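Long-range contacts in cyanuric acid amidohydrolase (PDB 4NQ3), which catalyses the hydrolytic ring opening of cyanuric acid to carboxybiuret, a step in the breakdown of s-triazine herbicides such as atrazine: residues L107-A112 against V237-S242; M125-M130 against R188-L193; D149-Q154 against L249-G254; L197-V202 against S220-C225. One frame throughout, in Å; residues are numbered along the deposited sequence.

Interaction 1: residues L107-A112 against V237-S242. With SO4 (sulfate ion), chain D.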
loop_
_atom_site.group_PDB
_atom_site.type_symbol
_atom_site.label_atom_id
_atom_site.label_comp_id
_atom_site.label_asym_id
_atom_site.label_seq_id
_atom_site.Cartn_x
_atom_site.Cartn_y
_atom_site.Cartn_z
ATOM N N LEU A 107 -15.271 -21.413 32.010
ATOM C CA LEU A 107 -15.352 -20.210 31.208
ATOM C C LEU A 107 -16.713 -19.578 31.386
ATOM O O LEU A 107 -17.722 -20.276 31.320
ATOM C CB LEU A 107 -15.096 -20.516 29.731
ATOM C CG LEU A 107 -15.178 -19.351 28.724
ATOM C CD1 LEU A 107 -14.288 -18.198 29.142
ATOM C CD2 LEU A 107 -14.806 -19.795 27.314
ATOM N N ALA A 108 -16.730 -18.270 31.653
ATOM C CA ALA A 108 -17.964 -17.490 31.722
ATOM C C ALA A 108 -17.893 -16.362 30.700
ATOM O O ALA A 108 -16.812 -15.838 30.428
ATOM C CB ALA A 108 -18.183 -16.935 33.108
ATOM N N ILE A 109 -19.055 -15.980 30.173
ATOM C CA ILE A 109 -19.188 -14.989 29.117
ATOM C C ILE A 109 -20.259 -13.970 29.433
ATOM O O ILE A 109 -21.371 -14.331 29.809
ATOM C CB ILE A 109 -19.576 -15.635 27.805
ATOM C CG1 ILE A 109 -18.610 -16.754 27.455
ATOM C CG2 ILE A 109 -19.653 -14.591 26.693
ATOM C CD1 ILE A 109 -19.228 -17.705 26.503
ATOM N N GLY A 110 -19.939 -12.691 29.291
ATOM C CA GLY A 110 -20.944 -11.656 29.483
ATOM C C GLY A 110 -20.871 -10.640 28.363
ATOM O O GLY A 110 -19.790 -10.384 27.818
ATOM N N ARG A 111 -22.006 -10.072 27.984
ATOM C CA ARG A 111 -21.976 -9.090 26.911
ATOM C C ARG A 111 -22.687 -7.846 27.382
ATOM O O ARG A 111 -23.444 -7.913 28.340
ATOM C CB ARG A 111 -22.653 -9.620 25.646
ATOM C CG ARG A 111 -23.957 -10.194 25.957
ATOM C CD ARG A 111 -24.874 -10.272 24.796
ATOM N NE ARG A 111 -26.094 -10.934 25.245
ATOM C CZ ARG A 111 -26.997 -11.475 24.438
ATOM N NH1 ARG A 111 -26.800 -11.436 23.122
ATOM N NH2 ARG A 111 -28.079 -12.076 24.947
ATOM N N ALA A 112 -22.487 -6.742 26.665
ATOM C CA ALA A 112 -23.171 -5.482 26.925
ATOM C C ALA A 112 -22.972 -4.569 25.722
ATOM O O ALA A 112 -22.014 -4.745 24.967
ATOM C CB ALA A 112 -22.654 -4.828 28.190
ATOM N N VAL A 237 -17.613 -7.527 25.399
ATOM C CA VAL A 237 -17.697 -8.936 25.743
ATOM C C VAL A 237 -16.671 -9.236 26.810
ATOM O O VAL A 237 -15.479 -9.063 26.570
ATOM C CB VAL A 237 -17.434 -9.830 24.525
ATOM C CG1 VAL A 237 -17.519 -11.271 24.922
ATOM C CG2 VAL A 237 -18.449 -9.530 23.458
ATOM N N VAL A 238 -17.132 -9.682 27.978
ATOM C CA VAL A 238 -16.254 -10.038 29.099
ATOM C C VAL A 238 -16.082 -11.556 29.195
ATOM O O VAL A 238 -17.060 -12.284 29.280
ATOM C CB VAL A 238 -16.817 -9.517 30.440
ATOM C CG1 VAL A 238 -16.064 -10.090 31.603
ATOM C CG2 VAL A 238 -16.813 -8.016 30.490
ATOM N N LEU A 239 -14.843 -12.023 29.215
ATOM C CA LEU A 239 -14.538 -13.442 29.385
ATOM C C LEU A 239 -13.810 -13.679 30.702
ATOM O O LEU A 239 -12.847 -12.977 31.028
ATOM C CB LEU A 239 -13.677 -13.958 28.231
ATOM C CG LEU A 239 -14.199 -13.680 26.839
ATOM C CD1 LEU A 239 -13.154 -14.085 25.829
ATOM C CD2 LEU A 239 -15.474 -14.455 26.630
ATOM N N GLY A 240 -14.250 -14.677 31.458
ATOM C CA GLY A 240 -13.639 -14.914 32.743
ATOM C C GLY A 240 -13.913 -16.307 33.234
ATOM O O GLY A 240 -14.495 -17.121 32.514
HETATM N N MSE A 241 -13.458 -16.583 34.454
HETATM C CA MSE A 241 -13.783 -17.814 35.154
HETATM C C MSE A 241 -14.810 -17.524 36.243
HETATM O O MSE A 241 -14.811 -16.443 36.851
HETATM C CB MSE A 241 -12.533 -18.432 35.748
HETATM C CG MSE A 241 -11.492 -18.709 34.724
HETATM SE SE MSE A 241 -11.983 -20.241 33.650
HETATM C CE MSE A 241 -11.559 -21.627 34.945
ATOM N N SER A 242 -15.691 -18.488 36.476
ATOM C CA SER A 242 -16.746 -18.324 37.455
ATOM C C SER A 242 -17.131 -19.641 38.073
ATOM O O SER A 242 -17.194 -20.648 37.383
ATOM C CB SER A 242 -17.983 -17.696 36.823
ATOM O OG SER A 242 -19.108 -17.845 37.679
HETATM S S SO4 D . -28.051 -11.796 28.621
HETATM O O1 SO4 D . -29.208 -10.926 28.862
HETATM O O2 SO4 D . -27.447 -12.271 29.875
HETATM O O3 SO4 D . -28.485 -12.943 27.811
HETATM O O4 SO4 D . -27.046 -11.000 27.908
#
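Leu107-Arg111 pairs with Val237-Met241 as an antiparallel beta ladder, in which strand 106-113 is the outer strand of its four-stranded sheet, with Leu107 bonded on to Leu249, and strand 235-242 lies next to it. Two hydrogen-bonded pairs stitch it together. Ala108 N gives to Gly240 O at 2.7 Å and Gly240 N returns to Ala108 O; Gly110 N gives to Val238 O at 2.9 Å, and Val238 N returns to Gly110 O. CA-H...O contacts run alongside, the shortest from Val237 CA to Gly110 O at 3.3 Å. On the face carrying Ile109 and Leu239 the two side chains run side by side, Ile109 CG1 resting 4.0 Å from Leu239 CD2. Ala4 and Leu35 cover Ile109 there, and Ala36 and Phe38 cover Val237. On the other face, the small Ala108 CB meets Ser242 CB at 3.8 Å, while Ser242 OG bonds to Gly244 N. Arg111 leaves the ladder: with CG between backbone N and carbonyl carbon (chi1 49°) and the chain extended beyond it, the guanidinium grips a sulfate edge-on. Arg111 NE reaches SO4 O4 at 2.8 Å and Arg111 NH2 reaches SO4 O3 at 3.0 Å; Arg95 holds the same ion, which probably came from the crystallisation liquor. Pairing of the first and last strands is characteristic of the 1-4-2-3 sheet found three times in this chain, matching its three repeating units.

Interaction 2: residues M125-M130 against R188-L193. With BR8 (barbituric acid), chain C.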
loop_
_atom_site.group_PDB
_atom_site.type_symbol
_atom_site.label_atom_id
_atom_site.label_comp_id
_atom_site.label_asym_id
_atom_site.label_seq_id
_atom_site.Cartn_x
_atom_site.Cartn_y
_atom_site.Cartn_z
HETATM N N MSE A 125 -12.893 11.563 28.277
HETATM C CA MSE A 125 -13.499 10.875 29.431
HETATM C C MSE A 125 -14.928 10.388 29.182
HETATM O O MSE A 125 -15.355 9.385 29.763
HETATM C CB MSE A 125 -13.492 11.775 30.657
HETATM C CG MSE A 125 -12.101 12.140 31.111
HETATM SE SE MSE A 125 -11.127 10.592 31.696
HETATM C CE MSE A 125 -12.336 9.962 33.111
ATOM N N GLY A 126 -15.663 11.096 28.327
ATOM C CA GLY A 126 -16.948 10.598 27.860
ATOM C C GLY A 126 -16.883 9.132 27.439
ATOM O O GLY A 126 -17.636 8.285 27.925
ATOM N N GLN A 127 -15.975 8.820 26.527
ATOM C CA GLN A 127 -15.841 7.443 26.072
ATOM C C GLN A 127 -15.421 6.515 27.194
ATOM O O GLN A 127 -15.963 5.418 27.339
ATOM C CB GLN A 127 -14.843 7.349 24.924
ATOM C CG GLN A 127 -14.710 5.960 24.388
ATOM C CD GLN A 127 -14.063 5.957 23.029
ATOM O OE1 GLN A 127 -13.335 6.905 22.681
ATOM N NE2 GLN A 127 -14.340 4.912 22.231
ATOM N N VAL A 128 -14.452 6.961 27.989
ATOM C CA VAL A 128 -13.946 6.152 29.086
ATOM C C VAL A 128 -15.056 5.734 30.028
ATOM O O VAL A 128 -15.163 4.553 30.385
ATOM C CB VAL A 128 -12.898 6.880 29.913
ATOM C CG1 VAL A 128 -12.509 5.998 31.078
ATOM C CG2 VAL A 128 -11.676 7.244 29.060
ATOM N N ARG A 129 -15.893 6.696 30.419
ATOM C CA ARG A 129 -16.952 6.402 31.376
ATOM C C ARG A 129 -18.001 5.516 30.746
ATOM O O ARG A 129 -18.561 4.641 31.408
ATOM C CB ARG A 129 -17.586 7.679 31.905
ATOM C CG ARG A 129 -16.653 8.529 32.766
ATOM C CD ARG A 129 -17.434 9.701 33.303
ATOM N NE ARG A 129 -16.627 10.907 33.435
ATOM C CZ ARG A 129 -15.698 11.106 34.369
ATOM N NH1 ARG A 129 -15.442 10.172 35.292
ATOM N NH2 ARG A 129 -15.022 12.250 34.377
HETATM N N MSE A 130 -18.255 5.730 29.459
HETATM C CA MSE A 130 -19.302 4.976 28.774
HETATM C C MSE A 130 -18.939 3.495 28.754
HETATM O O MSE A 130 -19.747 2.641 29.106
HETATM C CB MSE A 130 -19.517 5.508 27.348
HETATM C CG MSE A 130 -20.653 4.828 26.645
HETATM SE SE MSE A 130 -21.103 5.595 24.923
HETATM C CE MSE A 130 -21.470 7.407 25.512
ATOM N N ARG A 188 -9.462 3.295 20.827
ATOM C CA ARG A 188 -9.018 2.078 21.495
ATOM C C ARG A 188 -8.509 2.426 22.891
ATOM O O ARG A 188 -8.823 1.743 23.870
ATOM C CB ARG A 188 -7.911 1.355 20.704
ATOM C CG ARG A 188 -8.326 0.635 19.426
ATOM C CD ARG A 188 -7.157 -0.141 18.810
ATOM N NE ARG A 188 -6.082 0.774 18.459
ATOM C CZ ARG A 188 -5.792 1.151 17.214
ATOM N NH1 ARG A 188 -6.488 0.663 16.194
ATOM N NH2 ARG A 188 -4.800 2.003 16.981
ATOM N N GLY A 189 -7.742 3.510 22.975
ATOM C CA GLY A 189 -7.124 3.929 24.216
ATOM C C GLY A 189 -8.133 4.306 25.279
ATOM O O GLY A 189 -8.022 3.851 26.423
ATOM N N ALA A 190 -9.100 5.152 24.919
ATOM C CA ALA A 190 -10.141 5.549 25.863
ATOM C C ALA A 190 -10.938 4.338 26.332
ATOM O O ALA A 190 -11.204 4.183 27.512
ATOM C CB ALA A 190 -11.049 6.572 25.265
ATOM N N SER A 191 -11.305 3.471 25.406
ATOM C CA SER A 191 -11.986 2.239 25.770
ATOM C C SER A 191 -11.158 1.383 26.720
ATOM O O SER A 191 -11.682 0.821 27.677
ATOM C CB SER A 191 -12.313 1.433 24.518
ATOM O OG SER A 191 -13.224 2.160 23.720
ATOM N N ALA A 192 -9.861 1.280 26.463
ATOM C CA ALA A 192 -9.002 0.479 27.317
ATOM C C ALA A 192 -8.975 1.048 28.747
ATOM O O ALA A 192 -9.064 0.306 29.725
ATOM C CB ALA A 192 -7.604 0.413 26.732
ATOM N N LEU A 193 -8.892 2.368 28.876
ATOM C CA LEU A 193 -8.872 2.966 30.208
ATOM C C LEU A 193 -10.203 2.726 30.894
ATOM O O LEU A 193 -10.268 2.534 32.106
ATOM C CB LEU A 193 -8.571 4.455 30.126
ATOM C CG LEU A 193 -7.095 4.609 29.797
ATOM C CD1 LEU A 193 -6.727 6.052 29.490
ATOM C CD2 LEU A 193 -6.277 4.016 30.924
HETATM N N1 BR8 C . -9.531 -2.467 14.024
HETATM C C2 BR8 C . -9.462 -3.545 13.210
HETATM O O2 BR8 C . -10.295 -3.653 12.332
HETATM N N3 BR8 C . -8.473 -4.474 13.371
HETATM C C4 BR8 C . -7.486 -4.348 14.382
HETATM O O4 BR8 C . -6.609 -5.200 14.490
HETATM C C5 BR8 C . -7.476 -3.200 15.393
HETATM C C6 BR8 C . -8.628 -2.261 15.064
HETATM O O8 BR8 C . -8.783 -1.263 15.732
#
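Gln127 lays its side chain along Ala190, with OE1 3.5 Å from Ala190 CB and the aliphatic CB and CG close to the same methyl. Its neighbour Val128 fills the adjoining side: CG2 sits 3.9 Å from Ala190 CB and 3.5 Å from Ala190 O. Val128 CG2 also reaches Leu193 CB at 4.3 Å. The small Ala190 is consistent with the close approach of the helices, 7.5 Å between segment axes, at 45° between their directions. CG of Gln127 stands opposite the backbone N (chi1 -178°) and the chain runs on extended, which carries the amide past Ala190 to Ser191; there Gln127 NE2 lies 3.3 Å from Ser191 OG. Polar partners beyond the two segments hold both groups: Gly123 N gives to Gln127 OE1, Ser187 OG and His234 NE2 bond to Gln127 NE2, and Ser191 OG bonds to Ser187 O. A leucine in place of Gln127 would probably leave Gly123 N, Ser187 OG and His234 NE2 without their amide partner. Further out, on the side of helix 180-199 turned from helix 125-141, Arg188 reaches the bound barbituric acid. Arg188 NH1 donates to BR8 O8 at 3.0 Å, in the plane of the guanidinium and at its edge, while Glu337 holds Arg188 NE in a salt bridge. Arg52 and Arg314 bind the same ring, so the packed helix pair backs one third of the threefold substrate site of this cyclic amide hydrolase.

Interaction 3: residues D149-Q154 against L249-G254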
loop_
_atom_site.group_PDB
_atom_site.type_symbol
_atom_site.label_atom_id
_atom_site.label_comp_id
_atom_site.label_asym_id
_atom_site.label_seq_id
_atom_site.Cartn_x
_atom_site.Cartn_y
_atom_site.Cartn_z
ATOM N N ASP A 149 -11.334 -12.425 38.503
ATOM C CA ASP A 149 -11.880 -13.549 37.767
ATOM C C ASP A 149 -12.185 -13.166 36.327
ATOM O O ASP A 149 -12.667 -13.989 35.561
ATOM C CB ASP A 149 -13.140 -14.083 38.446
ATOM C CG ASP A 149 -12.827 -14.839 39.724
ATOM O OD1 ASP A 149 -11.776 -15.522 39.770
ATOM O OD2 ASP A 149 -13.626 -14.752 40.680
ATOM N N VAL A 150 -11.903 -11.922 35.961
ATOM C CA VAL A 150 -12.018 -11.491 34.577
ATOM C C VAL A 150 -10.688 -11.703 33.877
ATOM O O VAL A 150 -9.651 -11.290 34.371
ATOM C CB VAL A 150 -12.435 -10.006 34.478
ATOM C CG1 VAL A 150 -12.264 -9.491 33.069
ATOM C CG2 VAL A 150 -13.881 -9.826 34.944
ATOM N N HIS A 151 -10.716 -12.306 32.699
ATOM C CA HIS A 151 -9.472 -12.643 32.015
ATOM C C HIS A 151 -9.253 -11.910 30.707
ATOM O O HIS A 151 -8.130 -11.810 30.235
ATOM C CB HIS A 151 -9.404 -14.147 31.775
ATOM C CG HIS A 151 -9.049 -14.901 33.008
ATOM N ND1 HIS A 151 -7.741 -15.183 33.347
ATOM C CD2 HIS A 151 -9.815 -15.381 34.014
ATOM C CE1 HIS A 151 -7.722 -15.821 34.502
ATOM N NE2 HIS A 151 -8.965 -15.949 34.929
ATOM N N PHE A 152 -10.317 -11.371 30.138
ATOM C CA PHE A 152 -10.215 -10.732 28.853
ATOM C C PHE A 152 -11.458 -9.911 28.579
ATOM O O PHE A 152 -12.557 -10.412 28.709
ATOM C CB PHE A 152 -10.040 -11.795 27.801
ATOM C CG PHE A 152 -9.608 -11.275 26.484
ATOM C CD1 PHE A 152 -8.274 -10.987 26.258
ATOM C CD2 PHE A 152 -10.528 -11.120 25.450
ATOM C CE1 PHE A 152 -7.848 -10.535 25.035
ATOM C CE2 PHE A 152 -10.111 -10.654 24.206
ATOM C CZ PHE A 152 -8.761 -10.368 23.996
ATOM N N VAL A 153 -11.298 -8.632 28.276
ATOM C CA VAL A 153 -12.443 -7.817 27.904
ATOM C C VAL A 153 -12.265 -7.271 26.491
ATOM O O VAL A 153 -11.394 -6.434 26.243
ATOM C CB VAL A 153 -12.658 -6.677 28.888
ATOM C CG1 VAL A 153 -13.895 -5.872 28.504
ATOM C CG2 VAL A 153 -12.817 -7.263 30.261
ATOM N N GLN A 154 -13.069 -7.788 25.562
ATOM C CA GLN A 154 -13.054 -7.341 24.173
ATOM C C GLN A 154 -13.996 -6.161 24.009
ATOM O O GLN A 154 -15.103 -6.210 24.480
ATOM C CB GLN A 154 -13.451 -8.496 23.255
ATOM C CG GLN A 154 -13.439 -8.185 21.793
ATOM C CD GLN A 154 -12.088 -7.735 21.322
ATOM O OE1 GLN A 154 -11.084 -8.431 21.488
ATOM N NE2 GLN A 154 -12.043 -6.543 20.747
ATOM N N LEU A 249 -14.370 -25.840 29.154
ATOM C CA LEU A 249 -13.520 -24.741 28.733
ATOM C C LEU A 249 -13.116 -23.825 29.887
ATOM O O LEU A 249 -13.961 -23.393 30.675
ATOM C CB LEU A 249 -14.226 -23.940 27.634
ATOM C CG LEU A 249 -14.402 -24.604 26.259
ATOM C CD1 LEU A 249 -15.107 -23.682 25.313
ATOM C CD2 LEU A 249 -13.036 -24.964 25.691
ATOM N N ALA A 250 -11.815 -23.548 29.984
ATOM C CA ALA A 250 -11.296 -22.502 30.875
ATOM C C ALA A 250 -10.541 -21.442 30.071
ATOM O O ALA A 250 -10.228 -21.640 28.886
ATOM C CB ALA A 250 -10.397 -23.079 31.921
ATOM N N ILE A 251 -10.234 -20.322 30.713
ATOM C CA ILE A 251 -9.488 -19.276 30.033
ATOM C C ILE A 251 -8.361 -18.849 30.938
ATOM O O ILE A 251 -8.526 -18.801 32.153
ATOM C CB ILE A 251 -10.390 -18.063 29.665
ATOM C CG1 ILE A 251 -9.634 -17.047 28.810
ATOM C CG2 ILE A 251 -10.981 -17.408 30.918
ATOM C CD1 ILE A 251 -10.515 -15.935 28.255
ATOM N N ALA A 252 -7.202 -18.595 30.346
ATOM C CA ALA A 252 -6.053 -18.064 31.063
ATOM C C ALA A 252 -5.540 -16.901 30.237
ATOM O O ALA A 252 -5.861 -16.812 29.050
ATOM C CB ALA A 252 -4.993 -19.126 31.245
ATOM N N HIS A 253 -4.769 -16.002 30.844
ATOM C CA HIS A 253 -4.249 -14.839 30.116
ATOM C C HIS A 253 -2.922 -14.384 30.680
ATOM O O HIS A 253 -2.569 -14.726 31.807
ATOM C CB HIS A 253 -5.217 -13.658 30.176
ATOM C CG HIS A 253 -5.049 -12.826 31.407
ATOM N ND1 HIS A 253 -5.591 -13.182 32.626
ATOM C CD2 HIS A 253 -4.374 -11.668 31.616
ATOM C CE1 HIS A 253 -5.268 -12.271 33.531
ATOM N NE2 HIS A 253 -4.530 -11.342 32.944
ATOM N N GLY A 254 -2.236 -13.535 29.921
ATOM C CA GLY A 254 -0.968 -12.964 30.333
ATOM C C GLY A 254 -0.669 -11.723 29.516
ATOM O O GLY A 254 -1.417 -11.394 28.594
#
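His151 packs its CB and ring against Ile251, with CB 3.7 Å from Ile251 CG2 and Ile251 O standing 3.8 Å above the middle of one ring face. His151 and Phe152 both lie opposite Leu239, a classic beta bulge in the antiparallel pairing of strands 150-157 and 235-242. Strand 249-256 belongs to a different four-stranded sheet and passes across the bulge at 80° between segment axes, so this is packing between sheets of successive repeat units and not a ladder. The His151 and Ile251 side chains run past each other in opposite directions. Beside them Ile251 CD1 touches Phe152 CB at 4.2 Å, and Ile251 also touches Leu239 and Ile350. The Phe152 ring leads away from strand 249-256 and packs on Ser224 and Ala348. The rings of His151 and His253 meet rim to rim, and neither covers the other. His253 has its CG set between backbone N and carbonyl carbon (chi1 85°), which brings its ND1 to His151. His151 ND1 lies in the plane of the His253 ring at its edge, and a hydrogen bond bent at 136° joins His151 ND1 to His253 ND1 at 3.0 Å; either nitrogen could be the donor. A phenylalanine in place of His151 would probably strip His253 ND1 of this partner and leave that ring less fixed. His253 also borders Arg222 and Ala348. Over one face of the His253 ring lies His151 O, 3.4 Å from His253 CG.

Interaction 4: residues L197-V202 against S220-C225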
loop_
_atom_site.group_PDB
_atom_site.type_symbol
_atom_site.label_atom_id
_atom_site.label_comp_id
_atom_site.label_asym_id
_atom_site.label_seq_id
_atom_site.Cartn_x
_atom_site.Cartn_y
_atom_site.Cartn_z
ATOM N N LEU A 197 -10.604 1.151 34.304
ATOM C CA LEU A 197 -11.360 1.816 35.340
ATOM C C LEU A 197 -12.377 0.854 35.932
ATOM O O LEU A 197 -12.617 0.853 37.127
ATOM C CB LEU A 197 -12.047 3.058 34.786
ATOM C CG LEU A 197 -12.949 3.753 35.799
ATOM C CD1 LEU A 197 -12.154 4.055 37.031
ATOM C CD2 LEU A 197 -13.517 5.017 35.193
ATOM N N ALA A 198 -12.991 0.045 35.083
ATOM C CA ALA A 198 -14.047 -0.844 35.532
ATOM C C ALA A 198 -13.503 -2.034 36.324
ATOM O O ALA A 198 -14.214 -2.608 37.157
ATOM C CB ALA A 198 -14.862 -1.331 34.335
ATOM N N LEU A 199 -12.255 -2.412 36.061
ATOM C CA LEU A 199 -11.657 -3.555 36.738
ATOM C C LEU A 199 -10.799 -3.093 37.917
ATOM O O LEU A 199 -10.252 -3.898 38.664
ATOM C CB LEU A 199 -10.823 -4.379 35.758
ATOM C CG LEU A 199 -11.499 -4.997 34.526
ATOM C CD1 LEU A 199 -10.501 -5.812 33.706
ATOM C CD2 LEU A 199 -12.691 -5.872 34.907
ATOM N N GLY A 200 -10.680 -1.788 38.090
ATOM C CA GLY A 200 -9.926 -1.273 39.209
ATOM C C GLY A 200 -8.429 -1.334 39.005
ATOM O O GLY A 200 -7.661 -1.275 39.966
ATOM N N GLU A 201 -8.006 -1.465 37.753
ATOM C CA GLU A 201 -6.578 -1.474 37.444
ATOM C C GLU A 201 -6.018 -0.048 37.406
ATOM O O GLU A 201 -4.797 0.159 37.451
ATOM C CB GLU A 201 -6.319 -2.175 36.117
ATOM C CG GLU A 201 -6.672 -3.660 36.112
ATOM C CD GLU A 201 -6.521 -4.274 34.724
ATOM O OE1 GLU A 201 -7.150 -3.759 33.769
ATOM O OE2 GLU A 201 -5.757 -5.258 34.586
ATOM N N VAL A 202 -6.928 0.922 37.332
ATOM C CA VAL A 202 -6.584 2.342 37.334
ATOM C C VAL A 202 -7.562 3.083 38.233
ATOM O O VAL A 202 -8.746 2.742 38.286
ATOM C CB VAL A 202 -6.654 2.956 35.930
ATOM C CG1 VAL A 202 -6.375 4.416 36.012
ATOM C CG2 VAL A 202 -5.655 2.297 35.008
ATOM N N SER A 220 -4.275 -1.562 31.174
ATOM C CA SER A 220 -4.957 -2.756 31.657
ATOM C C SER A 220 -4.274 -4.007 31.128
ATOM O O SER A 220 -3.827 -4.048 29.975
ATOM C CB SER A 220 -6.427 -2.754 31.225
ATOM O OG SER A 220 -6.936 -4.077 31.237
ATOM N N ALA A 221 -4.210 -5.038 31.955
ATOM C CA ALA A 221 -3.693 -6.326 31.503
ATOM C C ALA A 221 -4.793 -7.153 30.824
ATOM O O ALA A 221 -4.556 -8.287 30.401
ATOM C CB ALA A 221 -3.100 -7.096 32.677
ATOM N N ARG A 222 -5.993 -6.599 30.715
ATOM C CA ARG A 222 -7.068 -7.412 30.206
ATOM C C ARG A 222 -7.843 -6.781 29.063
ATOM O O ARG A 222 -8.611 -7.464 28.366
ATOM C CB ARG A 222 -7.994 -7.775 31.358
ATOM C CG ARG A 222 -7.439 -8.999 32.056
ATOM C CD ARG A 222 -7.849 -9.131 33.483
ATOM N NE ARG A 222 -7.286 -8.077 34.307
ATOM C CZ ARG A 222 -7.709 -7.832 35.535
ATOM N NH1 ARG A 222 -8.658 -8.592 36.055
ATOM N NH2 ARG A 222 -7.191 -6.842 36.244
ATOM N N ALA A 223 -7.589 -5.499 28.826
ATOM C CA ALA A 223 -8.262 -4.771 27.759
ATOM C C ALA A 223 -7.844 -5.265 26.378
ATOM O O ALA A 223 -6.659 -5.461 26.108
ATOM C CB ALA A 223 -7.994 -3.261 27.889
ATOM N N SER A 224 -8.827 -5.478 25.508
ATOM C CA SER A 224 -8.537 -5.694 24.101
ATOM C C SER A 224 -9.515 -4.893 23.236
ATOM O O SER A 224 -10.679 -5.227 23.134
ATOM C CB SER A 224 -8.598 -7.167 23.762
ATOM O OG SER A 224 -8.492 -7.343 22.364
ATOM N N CYS A 225 -9.043 -3.816 22.624
ATOM C CA CYS A 225 -9.935 -2.923 21.896
ATOM C C CYS A 225 -9.688 -2.900 20.404
ATOM O O CYS A 225 -8.545 -2.878 19.949
ATOM C CB CYS A 225 -9.802 -1.535 22.467
ATOM S SG CYS A 225 -10.107 -1.627 24.226
#
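After helix 180-199 the backbone swings out of helical geometry at Gly200, with a positive phi of 78°, and sets Glu201 facing the turn of Ser220-Arg222. That turn is an ST turn extended to an ST motif: Ser220 OG accepts from Arg222 N at 2.7 Å and from Ala223 N at 2.9 Å, just where strand 223-227 begins. With CG beside the backbone N (chi1 -65°) and the chain extended beyond it, Glu201 reaches across, and its OE2 is gripped by two donors from opposite faces of the carboxylate plane. Arg222 NH2 makes a salt bridge to Glu201 OE2 at 2.7 Å, and Ala221 N donates to Glu201 OE2 at 3.1 Å; a weak bond comes from Arg222 NE. The carboxylate and guanidinium planes stand 85° apart, and a single oxygen, OE2, meets the guanidinium edge. Ser220 OG also approaches Glu201 OE1, whose modelled place is less certain. Around the turn, Ser220 shares backbone bonds with His338 and Gly340 of the magnesium-binding loop, and Val150 O takes a weak bond from Arg222 NH1. Over the guanidinium, Leu199 closes one face: its CD1 sits above the centre of the group, 3.9 Å from Arg222 CZ.

Overall arrangement
Interactions 1, 3 and 4 all reach the sheet ordered 106-113, 235-242, 150-157, 223-227. Interactions 1 and 3, with centres about 8 Å apart, meet through probable bonds of Leu239 O to His151 N and, from one sheet to the next, of Leu107 N to Leu249 O. Interactions 3 and 4, centres about 12 Å apart, join where Val153 bonds to Arg222 and Ser224. Interaction 2 shares helix 180-199 with interaction 4, centres about 10 Å apart, and packs it against helix 125-141. Along the chain, interactions 2 and 4 come in series inside the loop closed by interaction 1. Together they join helices and sheet of one repeat unit, interaction 3 linking it to the next and interaction 2 carrying a substrate-binding arginine.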